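Local atomic coordinates of MGS-MChE2 (Uncultured bacterium, PDB entry 5JD6), a protein that is an alpha/beta hydrolase enzyme from a lagoon-sediment metagenome that probably hydrolyses carboxylic esters by a serine-nucleophile mechanism. Residues A[20-25]-A[82-88]. Residues are numbered along the deposited sequence; the frame is centred on the assembly and turned at random.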
loop_
_atom_site.group_PDB
_atom_site.type_symbol
_atom_site.label_atom_id
_atom_site.label_comp_id
_atom_site.label_asym_id
_atom_site.label_seq_id
_atom_site.Cartn_x
_atom_site.Cartn_y
_atom_site.Cartn_z
ATOM N N THR A 20 -11.417 -13.980 0.648
ATOM C CA THR A 20 -10.134 -13.638 1.254
ATOM C C THR A 20 -9.929 -12.127 1.293
ATOM O O THR A 20 -10.063 -11.453 0.272
ATOM C CB THR A 20 -8.967 -14.294 0.490
ATOM O OG1 THR A 20 -9.274 -15.670 0.235
ATOM C CG2 THR A 20 -7.675 -14.199 1.288
ATOM N N PRO A 21 -9.607 -11.589 2.479
ATOM C CA PRO A 21 -9.474 -10.137 2.644
ATOM C C PRO A 21 -8.199 -9.559 2.034
ATOM O O PRO A 21 -7.099 -10.032 2.315
ATOM C CB PRO A 21 -9.473 -9.960 4.166
ATOM C CG PRO A 21 -8.930 -11.240 4.686
ATOM C CD PRO A 21 -9.440 -12.306 3.755
ATOM N N ILE A 22 -8.367 -8.543 1.195
ATOM C CA ILE A 22 -7.246 -7.769 0.677
ATOM C C ILE A 22 -7.316 -6.350 1.227
ATOM O O ILE A 22 -8.239 -5.599 0.905
ATOM C CB ILE A 22 -7.238 -7.719 -0.863
ATOM C CG1 ILE A 22 -7.088 -9.123 -1.449
ATOM C CG2 ILE A 22 -6.121 -6.815 -1.363
ATOM C CD1 ILE A 22 -7.088 -9.151 -2.963
ATOM N N VAL A 23 -6.349 -5.989 2.065
ATOM C CA VAL A 23 -6.309 -4.650 2.640
ATOM C C VAL A 23 -5.390 -3.747 1.825
ATOM O O VAL A 23 -4.209 -4.043 1.642
ATOM C CB VAL A 23 -5.849 -4.675 4.107
ATOM C CG1 VAL A 23 -5.812 -3.266 4.674
ATOM C CG2 VAL A 23 -6.775 -5.559 4.933
ATOM N N ILE A 24 -5.946 -2.642 1.341
ATOM C CA ILE A 24 -5.240 -1.742 0.441
ATOM C C ILE A 24 -4.785 -0.462 1.136
ATOM O O ILE A 24 -5.583 0.230 1.765
ATOM C CB ILE A 24 -6.126 -1.367 -0.760
ATOM C CG1 ILE A 24 -6.295 -2.569 -1.689
ATOM C CG2 ILE A 24 -5.535 -0.193 -1.516
ATOM C CD1 ILE A 24 -7.150 -2.281 -2.903
ATOM N N LEU A 25 -3.498 -0.150 1.014
ATOM C CA LEU A 25 -2.952 1.079 1.575
ATOM C C LEU A 25 -2.510 2.039 0.476
ATOM O O LEU A 25 -1.511 1.802 -0.203
ATOM C CB LEU A 25 -1.777 0.773 2.499
ATOM C CG LEU A 25 -2.092 -0.035 3.756
ATOM C CD1 LEU A 25 -0.823 -0.276 4.554
ATOM C CD2 LEU A 25 -3.131 0.683 4.600
ATOM N N TYR A 82 -9.388 -10.501 11.658
ATOM C CA TYR A 82 -8.692 -11.370 10.717
ATOM C C TYR A 82 -7.423 -11.940 11.336
ATOM O O TYR A 82 -6.665 -11.224 11.991
ATOM C CB TYR A 82 -8.346 -10.610 9.436
ATOM C CG TYR A 82 -9.547 -10.124 8.661
ATOM C CD1 TYR A 82 -10.661 -10.933 8.492
ATOM C CD2 TYR A 82 -9.566 -8.855 8.099
ATOM C CE1 TYR A 82 -11.761 -10.492 7.783
ATOM C CE2 TYR A 82 -10.661 -8.405 7.389
ATOM C CZ TYR A 82 -11.756 -9.227 7.235
ATOM O OH TYR A 82 -12.850 -8.784 6.530
ATOM N N GLU A 83 -7.196 -13.231 11.124
ATOM C CA GLU A 83 -5.979 -13.883 11.592
ATOM C C GLU A 83 -4.838 -13.587 10.630
ATOM O O GLU A 83 -3.668 -13.584 11.014
ATOM C CB GLU A 83 -6.191 -15.391 11.723
ATOM C CG GLU A 83 -7.636 -15.789 11.973
ATOM C CD GLU A 83 -7.854 -17.286 11.863
ATOM O OE1 GLU A 83 -7.537 -17.855 10.798
ATOM O OE2 GLU A 83 -8.345 -17.890 12.839
ATOM N N ASN A 84 -5.194 -13.340 9.374
ATOM C CA ASN A 84 -4.225 -12.985 8.346
ATOM C C ASN A 84 -4.902 -12.275 7.178
ATOM O O ASN A 84 -6.055 -12.556 6.853
ATOM C CB ASN A 84 -3.483 -14.228 7.849
ATOM C CG ASN A 84 -4.386 -15.184 7.094
ATOM O OD1 ASN A 84 -5.574 -15.302 7.392
ATOM N ND2 ASN A 84 -3.822 -15.874 6.109
ATOM N N VAL A 85 -4.184 -11.344 6.558
ATOM C CA VAL A 85 -4.705 -10.614 5.408
ATOM C C VAL A 85 -3.674 -10.520 4.294
ATOM O O VAL A 85 -2.513 -10.891 4.470
ATOM C CB VAL A 85 -5.141 -9.180 5.784
ATOM C CG1 VAL A 85 -6.340 -9.206 6.716
ATOM C CG2 VAL A 85 -3.978 -8.417 6.404
ATOM N N ILE A 86 -4.108 -10.021 3.143
ATOM C CA ILE A 86 -3.199 -9.698 2.056
ATOM C C ILE A 86 -3.043 -8.184 1.971
ATOM O O ILE A 86 -4.028 -7.461 1.824
ATOM C CB ILE A 86 -3.697 -10.251 0.707
ATOM C CG1 ILE A 86 -3.729 -11.779 0.742
ATOM C CG2 ILE A 86 -2.809 -9.765 -0.426
ATOM C CD1 ILE A 86 -4.207 -12.412 -0.548
ATOM N N LEU A 87 -1.806 -7.710 2.080
ATOM C CA LEU A 87 -1.533 -6.277 2.034
ATOM C C LEU A 87 -1.107 -5.814 0.645
ATOM O O LEU A 87 -0.160 -6.346 0.059
ATOM C CB LEU A 87 -0.453 -5.900 3.048
ATOM C CG LEU A 87 -0.825 -5.986 4.528
ATOM C CD1 LEU A 87 0.298 -5.420 5.380
ATOM C CD2 LEU A 87 -2.131 -5.256 4.801
ATOM N N LEU A 88 -1.815 -4.815 0.130
ATOM C CA LEU A 88 -1.479 -4.195 -1.143
ATOM C C LEU A 88 -1.179 -2.720 -0.908
ATOM O O LEU A 88 -2.015 -1.984 -0.383
ATOM C CB LEU A 88 -2.622 -4.377 -2.147
ATOM C CG LEU A 88 -2.580 -3.626 -3.481
ATOM C CD1 LEU A 88 -1.234 -3.772 -4.168
ATOM C CD2 LEU A 88 -3.695 -4.121 -4.388
#
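Pro-21 lies over one face of the Tyr-82 ring, its CB 4.0 Å from the ring centroid and displaced toward the rim formed by CE2 and CZ. This CH-pi contact suits both residues: the compact, puckered proline ring presents C-H groups, here that of CB, to the broad pi surface of the tyrosine, whose OH hydrogen-bonds to Lys-48 of strand 47-52. The CG of Pro-21 also meets Val-85 CG1 at 3.9 Å, the two side chains crossing at about a right angle. Were Tyr-82 cut back to an alanine, Pro-21 would probably lose the aromatic face under its CB and Lys-48 its hydroxyl partner.

Beyond this end the segments run as parallel strands, 20-25 beside 85-88. The ladder alternates: Ile-86 N donates to Pro-21 O, Val-23 N to Ile-86 O at 2.8 Å, Leu-88 N to Val-23 O, and Leu-25 N to Leu-88 O in a nearly straight bond (172°). Pro-21 has no N-H to give, and the ladder begins with its carbonyl, so a proline is tolerated at this end.

Beta-branched and leucine side chains fill both sheet faces. On one, Val-23 and Leu-87 lie side by side, CB to CD2 3.8 Å; with chi1 at 180° Val-23 turns CG2 to the side of its backbone N, where it meets Val-85 CB at 4.1 Å. Leu-73 and Val-77 of helix 66-80 pack on this side. On the other, Ile-22 CG1 slants across Ile-86 CB, and Ile-24 runs alongside Leu-88, CG1 to CD2 4.1 Å.

The pairing belongs to the central, mainly parallel sheet of the alpha/beta hydrolase fold: strand 20-25 lies between strands 47-52 and 85-91, and helix 66-80 leads from the first of these to the second; strand 85-91 runs into a probable nucleophile elbow at Ser-91, whose residues Leu-25 touches.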